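Local coordinates for protein ADP-ribose pyrophosphatase MutT (Rickettsia felis, PDB 4KYX) that probably hydrolyses nucleoside diphosphate derivatives or oxidised nucleotides such as 8-oxo-dGTP with the help of magnesium, as a member of the Nudix family, at residues 12-23 with 90-100; 37-45 with 120-130. One frame throughout, in Å; residues are numbered along the deposited sequence.

Overall arrangement
Interaction 1 (12-23 with 90-100) is central and interaction 2 (37-45 with 120-130) superficial: their centres lie about 5 and 11 Å from the centre of the chain and about 15 Å from each other. The first joins two neighbouring strands of the larger mixed sheet through ten backbone hydrogen bonds; one face is lined by isoleucines, Val92 and Leu96, while the other mixes aromatic and polar side chains with two glycines. The second ties edge strand 40-43 of the smaller antiparallel sheet to the loop before helix 131-137, using two backbone hydrogen bonds, a third from an asparagine side-chain amide, and a tyrosine ring. They meet where Ala45 O lies 2.8 Å from Ile19 N, a probable hydrogen bond, and where Pro44 packs against Phe95.

Interaction 1: 12-23 with 90-100; sequences HPRIGIGILIFN and HYVSIFLKAHC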
loop_
_atom_site.group_PDB
_atom_site.type_symbol
_atom_site.label_atom_id
_atom_site.label_comp_id
_atom_site.label_asym_id
_atom_site.label_seq_id
_atom_site.Cartn_x
_atom_site.Cartn_y
_atom_site.Cartn_z
ATOM N N HIS A 12 -4.371 -10.744 9.985
ATOM C CA HIS A 12 -4.424 -9.431 9.355
ATOM C C HIS A 12 -3.584 -9.340 8.049
ATOM O O HIS A 12 -2.494 -9.915 7.948
ATOM C CB HIS A 12 -3.895 -8.389 10.348
ATOM C CG HIS A 12 -4.714 -8.273 11.598
ATOM N ND1 HIS A 12 -4.162 -7.992 12.829
ATOM C CD2 HIS A 12 -6.047 -8.405 11.805
ATOM C CE1 HIS A 12 -5.120 -7.931 13.735
ATOM N NE2 HIS A 12 -6.278 -8.172 13.139
ATOM N N PRO A 13 -4.072 -8.564 7.065
ATOM C CA PRO A 13 -3.250 -8.177 5.921
ATOM C C PRO A 13 -1.894 -7.565 6.357
ATOM O O PRO A 13 -1.840 -6.771 7.298
ATOM C CB PRO A 13 -4.130 -7.113 5.226
ATOM C CG PRO A 13 -5.508 -7.474 5.610
ATOM C CD PRO A 13 -5.402 -7.914 7.029
ATOM N N ARG A 14 -0.832 -7.935 5.665
ATOM C CA ARG A 14 0.497 -7.446 6.000
ATOM C C ARG A 14 1.078 -6.559 4.930
ATOM O O ARG A 14 0.727 -6.680 3.797
ATOM C CB ARG A 14 1.392 -8.652 6.218
ATOM C CG ARG A 14 0.931 -9.584 7.326
ATOM C CD ARG A 14 1.437 -9.183 8.718
ATOM N NE ARG A 14 2.706 -8.429 8.749
ATOM C CZ ARG A 14 3.922 -8.895 9.028
ATOM N NH1 ARG A 14 4.166 -10.191 9.268
ATOM N NH2 ARG A 14 4.931 -8.031 9.043
ATOM N N ILE A 15 2.056 -5.724 5.263
ATOM C CA ILE A 15 2.606 -4.854 4.291
ATOM C C ILE A 15 4.020 -5.327 3.940
ATOM O O ILE A 15 4.877 -5.468 4.801
ATOM C CB ILE A 15 2.664 -3.407 4.777
ATOM C CG1 ILE A 15 1.241 -2.887 5.047
ATOM C CG2 ILE A 15 3.437 -2.585 3.762
ATOM C CD1 ILE A 15 1.080 -1.942 6.216
ATOM N N GLY A 16 4.231 -5.515 2.653
ATOM C CA GLY A 16 5.492 -5.973 2.096
ATOM C C GLY A 16 6.069 -4.835 1.272
ATOM O O GLY A 16 5.350 -4.053 0.650
ATOM N N ILE A 17 7.385 -4.756 1.203
ATOM C CA ILE A 17 8.060 -3.802 0.362
ATOM C C ILE A 17 8.797 -4.633 -0.702
ATOM O O ILE A 17 9.590 -5.519 -0.349
ATOM C CB ILE A 17 9.065 -2.956 1.208
ATOM C CG1 ILE A 17 8.400 -2.062 2.266
ATOM C CG2 ILE A 17 10.054 -2.226 0.310
ATOM C CD1 ILE A 17 7.260 -1.212 1.838
ATOM N N GLY A 18 8.616 -4.323 -1.982
ATOM C CA GLY A 18 9.477 -4.905 -3.006
ATOM C C GLY A 18 10.295 -3.840 -3.680
ATOM O O GLY A 18 9.835 -2.753 -3.965
ATOM N N ILE A 19 11.544 -4.178 -3.965
ATOM C CA ILE A 19 12.431 -3.264 -4.656
ATOM C C ILE A 19 12.912 -3.762 -6.019
ATOM O O ILE A 19 13.505 -4.841 -6.123
ATOM C CB ILE A 19 13.662 -2.970 -3.809
ATOM C CG1 ILE A 19 13.191 -2.583 -2.389
ATOM C CG2 ILE A 19 14.428 -1.825 -4.466
ATOM C CD1 ILE A 19 13.182 -3.733 -1.388
ATOM N N LEU A 20 12.612 -3.007 -7.066
ATOM C CA LEU A 20 13.225 -3.233 -8.354
ATOM C C LEU A 20 14.571 -2.499 -8.357
ATOM O O LEU A 20 14.643 -1.306 -8.535
ATOM C CB LEU A 20 12.372 -2.778 -9.509
ATOM C CG LEU A 20 10.900 -3.178 -9.485
ATOM C CD1 LEU A 20 10.236 -2.833 -10.822
ATOM C CD2 LEU A 20 10.822 -4.667 -9.227
ATOM N N ILE A 21 15.643 -3.286 -8.233
ATOM C CA ILE A 21 16.994 -2.776 -8.173
ATOM C C ILE A 21 17.551 -2.855 -9.576
ATOM O O ILE A 21 17.535 -3.946 -10.214
ATOM C CB ILE A 21 17.926 -3.642 -7.319
ATOM C CG1 ILE A 21 17.382 -3.848 -5.919
ATOM C CG2 ILE A 21 19.307 -3.000 -7.249
ATOM C CD1 ILE A 21 18.011 -5.042 -5.247
ATOM N N PHE A 22 18.013 -1.701 -10.052
ATOM C CA PHE A 22 18.581 -1.570 -11.392
ATOM C C PHE A 22 20.074 -1.401 -11.372
ATOM O O PHE A 22 20.637 -0.792 -10.466
ATOM C CB PHE A 22 18.001 -0.385 -12.131
ATOM C CG PHE A 22 16.600 -0.572 -12.592
ATOM C CD1 PHE A 22 15.544 -0.571 -11.710
ATOM C CD2 PHE A 22 16.320 -0.712 -13.940
ATOM C CE1 PHE A 22 14.247 -0.743 -12.154
ATOM C CE2 PHE A 22 15.018 -0.860 -14.385
ATOM C CZ PHE A 22 13.979 -0.878 -13.497
ATOM N N ASN A 23 20.733 -1.942 -12.391
ATOM C CA ASN A 23 22.188 -1.758 -12.578
ATOM C C ASN A 23 22.457 -0.670 -13.624
ATOM O O ASN A 23 21.533 -0.069 -14.118
ATOM C CB ASN A 23 22.908 -3.107 -12.888
ATOM C CG ASN A 23 22.566 -3.706 -14.255
ATOM O OD1 ASN A 23 21.927 -3.104 -15.131
ATOM N ND2 ASN A 23 22.970 -4.942 -14.419
ATOM N N HIS A 90 -2.267 -12.648 3.315
ATOM C CA HIS A 90 -2.757 -11.555 2.499
ATOM C C HIS A 90 -1.701 -10.428 2.643
ATOM O O HIS A 90 -1.456 -9.968 3.755
ATOM C CB HIS A 90 -4.104 -11.126 3.076
ATOM C CG HIS A 90 -4.739 -9.962 2.377
ATOM N ND1 HIS A 90 -6.060 -9.640 2.560
ATOM C CD2 HIS A 90 -4.255 -9.060 1.486
ATOM C CE1 HIS A 90 -6.370 -8.587 1.831
ATOM N NE2 HIS A 90 -5.295 -8.204 1.181
ATOM N N TYR A 91 -1.108 -10.000 1.530
ATOM C CA TYR A 91 -0.103 -8.962 1.509
ATOM C C TYR A 91 -0.480 -7.822 0.626
ATOM O O TYR A 91 -0.939 -8.010 -0.496
ATOM C CB TYR A 91 1.211 -9.505 0.956
ATOM C CG TYR A 91 1.949 -10.238 1.976
ATOM C CD1 TYR A 91 2.782 -9.575 2.846
ATOM C CD2 TYR A 91 1.826 -11.631 2.090
ATOM C CE1 TYR A 91 3.494 -10.266 3.810
ATOM C CE2 TYR A 91 2.524 -12.330 3.071
ATOM C CZ TYR A 91 3.347 -11.635 3.927
ATOM O OH TYR A 91 4.066 -12.299 4.890
ATOM N N VAL A 92 -0.283 -6.621 1.139
ATOM C CA VAL A 92 -0.277 -5.452 0.310
ATOM C C VAL A 92 1.187 -5.169 0.042
ATOM O O VAL A 92 1.960 -4.916 0.978
ATOM C CB VAL A 92 -1.020 -4.284 0.988
ATOM C CG1 VAL A 92 -0.796 -2.982 0.255
ATOM C CG2 VAL A 92 -2.525 -4.594 1.054
ATOM N N SER A 93 1.604 -5.259 -1.224
ATOM C CA SER A 93 2.994 -4.989 -1.568
ATOM C C SER A 93 3.161 -3.565 -2.086
ATOM O O SER A 93 2.418 -3.115 -2.953
ATOM C CB SER A 93 3.499 -5.945 -2.623
ATOM O OG SER A 93 3.453 -7.299 -2.144
ATOM N N ILE A 94 4.170 -2.886 -1.596
ATOM C CA ILE A 94 4.568 -1.589 -2.092
ATOM C C ILE A 94 5.847 -1.770 -2.853
ATOM O O ILE A 94 6.834 -2.261 -2.299
ATOM C CB ILE A 94 4.868 -0.649 -0.926
ATOM C CG1 ILE A 94 3.674 -0.618 0.017
ATOM C CG2 ILE A 94 5.276 0.726 -1.431
ATOM C CD1 ILE A 94 2.447 -0.041 -0.548
ATOM N N PHE A 95 5.828 -1.420 -4.130
ATOM C CA PHE A 95 7.038 -1.517 -4.938
ATOM C C PHE A 95 7.693 -0.188 -5.121
ATOM O O PHE A 95 7.024 0.823 -5.373
ATOM C CB PHE A 95 6.741 -2.080 -6.310
ATOM C CG PHE A 95 6.464 -3.549 -6.285
ATOM C CD1 PHE A 95 7.486 -4.452 -6.320
ATOM C CD2 PHE A 95 5.136 -4.022 -6.210
ATOM C CE1 PHE A 95 7.234 -5.841 -6.311
ATOM C CE2 PHE A 95 4.898 -5.399 -6.200
ATOM C CZ PHE A 95 5.954 -6.293 -6.244
ATOM N N LEU A 96 9.030 -0.237 -5.060
ATOM C CA LEU A 96 9.852 0.895 -5.343
ATOM C C LEU A 96 10.969 0.527 -6.303
ATOM O O LEU A 96 11.240 -0.627 -6.479
ATOM C CB LEU A 96 10.454 1.471 -4.082
ATOM C CG LEU A 96 9.492 1.949 -3.031
ATOM C CD1 LEU A 96 9.218 0.843 -2.020
ATOM C CD2 LEU A 96 10.099 3.156 -2.384
ATOM N N LYS A 97 11.471 1.499 -7.021
ATOM C CA LYS A 97 12.619 1.271 -7.846
ATOM C C LYS A 97 13.811 2.140 -7.482
ATOM O O LYS A 97 13.663 3.283 -7.057
ATOM C CB LYS A 97 12.301 1.371 -9.316
ATOM C CG LYS A 97 11.917 2.702 -9.837
ATOM C CD LYS A 97 12.300 2.818 -11.325
ATOM C CE LYS A 97 12.110 4.292 -11.731
ATOM N NZ LYS A 97 10.768 4.574 -12.299
ATOM N N ALA A 98 15.004 1.575 -7.674
ATOM C CA ALA A 98 16.203 2.343 -7.438
ATOM C C ALA A 98 17.361 1.779 -8.222
ATOM O O ALA A 98 17.422 0.566 -8.489
ATOM C CB ALA A 98 16.546 2.344 -5.969
ATOM N N HIS A 99 18.279 2.663 -8.585
ATOM C CA HIS A 99 19.574 2.218 -9.099
ATOM C C HIS A 99 20.515 1.942 -7.948
ATOM O O HIS A 99 20.519 2.678 -6.951
ATOM C CB HIS A 99 20.171 3.238 -10.056
ATOM C CG HIS A 99 19.698 3.063 -11.456
ATOM N ND1 HIS A 99 20.403 2.338 -12.393
ATOM C CD2 HIS A 99 18.541 3.435 -12.050
ATOM C CE1 HIS A 99 19.724 2.329 -13.528
ATOM N NE2 HIS A 99 18.587 2.980 -13.340
ATOM N N CYS A 100 21.249 0.843 -8.047
ATOM C CA CYS A 100 22.339 0.587 -7.109
ATOM C C CYS A 100 23.642 1.294 -7.519
ATOM O O CYS A 100 23.912 1.516 -8.689
ATOM C CB CYS A 100 22.547 -0.893 -6.863
ATOM S SG CYS A 100 23.246 -1.771 -8.258
HETATM O O HOH W 1 -2.183 -12.283 6.236
#
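Ile17 meets Ile94 and Leu96 on one face of a parallel strand pair: its CD1 lies 3.7 Å from Ile94 CB, while CG2 reaches Leu96 CD1 at 3.9 Å. Chi1 (-65°) sets CG1 anti to the carbonyl carbon and CG2 anti to the backbone N, and chi2 (-49°) then turns CD1 toward Ile94. The other face holds Tyr91, Phe95 and Phe22. Gly18 lies directly opposite Phe95, whose CD1 comes within 3.9 Å of Gly18 CA, so the ring packs on bare backbone.

At the two ends, imidazoles receive aliphatic carbons. Phe22 CB sits over the centre of the His99 ring, 3.5 Å from its centroid, a CH-pi contact. Pro13 CG covers a His90 face off-centre, 4.1 Å from that centroid. The latter ring is fixed by Asn81 at NE2 and by Gly52 N of the second subunit at ND1.

Ten backbone hydrogen bonds set the register, from Arg14 N to His90 O (2.9 Å) through to Cys100 N to Phe22 O (3.0 Å). Farther out, helix 55-67 covers Ile17 and Ile19, whereas helix 131-137 covers Leu20 and Phe95. This parallel pair at the centre of a mixed sheet, with helices against both faces, is characteristic of the alpha/beta/alpha sandwich of the Nudix fold.

Interaction 2: 37-45 with 120-130; sequences HGESSYAPA and FALDNLPSNLF
Tyr42 and Leu129 form a single backbone bridge, their CA atoms 4.7 Å apart, with Tyr42 N donating to Asn128 O (2.8 Å) and Phe130 N donating to Tyr42 O along an almost straight N-H line (179°). Asn128 is the centre of an inverse gamma turn, and its side chain adds a third bond, from ND2 to Ser40 O at 3.0 Å. Its CG lies between the backbone N and the carbonyl carbon (chi1 39°), which places the amide beside both Ser40 O and the Tyr42 ring edge. That acceptor lies in the plane of the asparagine amide, yet the amide nitrogen stands above the Ser40 carbonyl plane, so the bond does not use a lone-pair direction.

The Tyr42 ring supplies most of the side-chain packing. Pro126 CG is centred over one of its faces, 3.7 Å from the centroid, a CH-pi contact. ND2 of Asn128 approaches the edge, 3.3 Å from Tyr42 CE1, with amide and ring planes 85° apart. Phe120 reaches Tyr42 CE2 with its CZ at 3.8 Å, and its own face receives Pro126 CD, which puts the proline against both rings. Beyond the bridge, Ala43 CB packs on Phe130 CB at 3.8 Å; Phe130 is the N-cap residue of helix 131-137, and its ring also meets that of Phe84. Three directional hydrogen bonds thus align strand and loop, while proline-aromatic packing joins the loop to the smaller sheet at the protein surface.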
loop_
_atom_site.group_PDB
_atom_site.type_symbol
_atom_site.label_atom_id
_atom_site.label_comp_id
_atom_site.label_asym_id
_atom_site.label_seq_id
_atom_site.Cartn_x
_atom_site.Cartn_y
_atom_site.Cartn_z
ATOM N N HIS A 37 8.337 -28.379 -3.452
ATOM C CA HIS A 37 7.982 -29.187 -4.620
ATOM C C HIS A 37 9.031 -29.080 -5.739
ATOM O O HIS A 37 8.873 -29.678 -6.810
ATOM C CB HIS A 37 6.587 -28.813 -5.137
ATOM N N GLY A 38 10.121 -28.350 -5.477
ATOM C CA GLY A 38 11.179 -28.187 -6.448
ATOM C C GLY A 38 10.850 -27.184 -7.534
ATOM O O GLY A 38 11.557 -27.128 -8.551
ATOM N N GLU A 39 9.802 -26.386 -7.316
ATOM C CA GLU A 39 9.417 -25.334 -8.262
ATOM C C GLU A 39 10.196 -24.054 -8.032
ATOM O O GLU A 39 10.219 -23.505 -6.934
ATOM C CB GLU A 39 7.937 -24.971 -8.130
ATOM C CG GLU A 39 6.988 -26.129 -8.362
ATOM C CD GLU A 39 5.732 -25.996 -7.507
ATOM O OE1 GLU A 39 5.784 -25.324 -6.417
ATOM O OE2 GLU A 39 4.700 -26.559 -7.927
ATOM N N SER A 40 10.714 -23.512 -9.112
ATOM C CA SER A 40 11.446 -22.287 -9.018
ATOM C C SER A 40 10.579 -21.056 -9.323
ATOM O O SER A 40 9.698 -21.099 -10.212
ATOM C CB SER A 40 12.649 -22.337 -9.930
ATOM O OG SER A 40 13.495 -23.443 -9.583
ATOM N N SER A 41 10.831 -19.975 -8.596
ATOM C CA SER A 41 10.159 -18.681 -8.900
ATOM C C SER A 41 11.106 -17.546 -8.688
ATOM O O SER A 41 12.070 -17.695 -7.927
ATOM C CB SER A 41 8.880 -18.465 -8.066
ATOM O OG SER A 41 9.172 -18.564 -6.696
ATOM N N TYR A 42 10.875 -16.440 -9.374
ATOM C CA TYR A 42 11.754 -15.301 -9.238
ATOM C C TYR A 42 11.064 -14.160 -8.481
ATOM O O TYR A 42 9.930 -13.820 -8.778
ATOM C CB TYR A 42 12.288 -14.831 -10.583
ATOM C CG TYR A 42 13.207 -15.812 -11.227
ATOM C CD1 TYR A 42 12.685 -16.883 -11.930
ATOM C CD2 TYR A 42 14.596 -15.685 -11.130
ATOM C CE1 TYR A 42 13.499 -17.803 -12.549
ATOM C CE2 TYR A 42 15.426 -16.616 -11.761
ATOM C CZ TYR A 42 14.868 -17.669 -12.449
ATOM O OH TYR A 42 15.600 -18.648 -13.089
ATOM N N ALA A 43 11.784 -13.567 -7.525
ATOM C CA ALA A 43 11.256 -12.420 -6.759
ATOM C C ALA A 43 12.265 -11.320 -6.705
ATOM O O ALA A 43 13.461 -11.566 -6.688
ATOM C CB ALA A 43 10.895 -12.811 -5.346
ATOM N N PRO A 44 11.795 -10.084 -6.569
ATOM C CA PRO A 44 12.773 -9.033 -6.326
ATOM C C PRO A 44 13.255 -9.028 -4.868
ATOM O O PRO A 44 12.712 -9.753 -4.024
ATOM C CB PRO A 44 11.982 -7.781 -6.671
ATOM C CG PRO A 44 10.566 -8.153 -6.350
ATOM C CD PRO A 44 10.394 -9.613 -6.516
ATOM N N ALA A 45 14.208 -8.158 -4.548
ATOM C CA ALA A 45 14.530 -7.865 -3.172
ATOM C C ALA A 45 13.291 -7.333 -2.441
ATOM O O ALA A 45 12.372 -6.737 -3.087
ATOM C CB ALA A 45 15.667 -6.872 -3.126
ATOM N N PHE A 120 18.505 -9.210 -15.061
ATOM C CA PHE A 120 17.652 -9.556 -16.209
ATOM C C PHE A 120 17.220 -8.310 -16.937
ATOM O O PHE A 120 16.812 -7.327 -16.299
ATOM C CB PHE A 120 16.390 -10.262 -15.754
ATOM C CG PHE A 120 16.642 -11.619 -15.169
ATOM C CD1 PHE A 120 16.860 -11.758 -13.823
ATOM C CD2 PHE A 120 16.651 -12.746 -15.971
ATOM C CE1 PHE A 120 17.065 -12.995 -13.262
ATOM C CE2 PHE A 120 16.888 -14.002 -15.418
ATOM C CZ PHE A 120 17.117 -14.135 -14.062
ATOM N N ALA A 121 17.277 -8.360 -18.272
ATOM C CA ALA A 121 16.727 -7.303 -19.085
ATOM C C ALA A 121 15.214 -7.360 -18.934
ATOM O O ALA A 121 14.620 -8.440 -18.796
ATOM C CB ALA A 121 17.170 -7.496 -20.550
ATOM N N LEU A 122 14.588 -6.188 -18.951
ATOM C CA LEU A 122 13.156 -6.108 -18.822
ATOM C C LEU A 122 12.405 -6.744 -19.966
ATOM O O LEU A 122 11.257 -7.068 -19.805
ATOM C CB LEU A 122 12.716 -4.667 -18.657
ATOM C CG LEU A 122 12.942 -4.027 -17.289
ATOM C CD1 LEU A 122 12.797 -2.524 -17.439
ATOM C CD2 LEU A 122 11.915 -4.537 -16.270
ATOM N N ASP A 123 13.055 -6.950 -21.099
ATOM C CA ASP A 123 12.429 -7.662 -22.218
ATOM C C ASP A 123 12.798 -9.129 -22.242
ATOM O O ASP A 123 12.539 -9.823 -23.225
ATOM C CB ASP A 123 12.806 -6.996 -23.543
ATOM C CG ASP A 123 14.294 -6.754 -23.668
ATOM O OD1 ASP A 123 15.053 -7.691 -23.998
ATOM O OD2 ASP A 123 14.702 -5.602 -23.417
ATOM N N ASN A 124 13.451 -9.601 -21.182
ATOM C CA ASN A 124 13.852 -10.978 -21.071
ATOM C C ASN A 124 13.614 -11.508 -19.662
ATOM O O ASN A 124 14.428 -12.264 -19.148
ATOM C CB ASN A 124 15.338 -11.087 -21.430
ATOM C CG ASN A 124 15.829 -12.512 -21.502
ATOM O OD1 ASN A 124 15.121 -13.406 -21.922
ATOM N ND2 ASN A 124 17.075 -12.720 -21.113
ATOM N N LEU A 125 12.511 -11.105 -19.021
ATOM C CA LEU A 125 12.207 -11.599 -17.685
ATOM C C LEU A 125 11.800 -13.069 -17.700
ATOM O O LEU A 125 11.236 -13.580 -18.681
ATOM C CB LEU A 125 11.105 -10.774 -16.996
ATOM C CG LEU A 125 11.428 -9.340 -16.628
ATOM C CD1 LEU A 125 10.320 -8.781 -15.744
ATOM C CD2 LEU A 125 12.788 -9.242 -15.954
ATOM N N PRO A 126 12.114 -13.780 -16.614
ATOM C CA PRO A 126 11.593 -15.139 -16.496
ATOM C C PRO A 126 10.090 -15.147 -16.406
ATOM O O PRO A 126 9.485 -14.133 -16.074
ATOM C CB PRO A 126 12.226 -15.664 -15.204
ATOM C CG PRO A 126 13.218 -14.652 -14.755
ATOM C CD PRO A 126 13.139 -13.439 -15.608
ATOM N N SER A 127 9.481 -16.285 -16.733
ATOM C CA SER A 127 8.027 -16.424 -16.715
ATOM C C SER A 127 7.448 -16.627 -15.358
ATOM O O SER A 127 6.333 -16.171 -15.079
ATOM C CB SER A 127 7.605 -17.684 -17.519
ATOM O OG SER A 127 7.143 -17.280 -18.769
ATOM N N ASN A 128 8.184 -17.389 -14.561
ATOM C CA ASN A 128 7.788 -17.848 -13.246
ATOM C C ASN A 128 8.120 -16.785 -12.171
ATOM O O ASN A 128 9.025 -16.935 -11.383
ATOM C CB ASN A 128 8.537 -19.158 -12.919
ATOM C CG ASN A 128 10.001 -19.164 -13.392
ATOM O OD1 ASN A 128 10.345 -18.674 -14.494
ATOM N ND2 ASN A 128 10.862 -19.791 -12.601
ATOM N N LEU A 129 7.387 -15.700 -12.200
ATOM C CA LEU A 129 7.595 -14.620 -11.271
ATOM C C LEU A 129 6.676 -14.715 -10.035
ATOM O O LEU A 129 5.498 -15.057 -10.161
ATOM C CB LEU A 129 7.316 -13.337 -12.025
ATOM C CG LEU A 129 8.192 -13.072 -13.236
ATOM C CD1 LEU A 129 7.802 -11.719 -13.777
ATOM C CD2 LEU A 129 9.684 -13.111 -12.926
ATOM N N PHE A 130 7.201 -14.361 -8.873
ATOM C CA PHE A 130 6.450 -14.229 -7.617
ATOM C C PHE A 130 5.178 -13.403 -7.937
ATOM O O PHE A 130 5.258 -12.451 -8.690
ATOM C CB PHE A 130 7.363 -13.473 -6.626
ATOM C CG PHE A 130 6.811 -13.285 -5.251
ATOM C CD1 PHE A 130 6.230 -14.329 -4.559
ATOM C CD2 PHE A 130 6.975 -12.078 -4.608
ATOM C CE1 PHE A 130 5.727 -14.139 -3.263
ATOM C CE2 PHE A 130 6.481 -11.883 -3.328
ATOM C CZ PHE A 130 5.872 -12.932 -2.654
#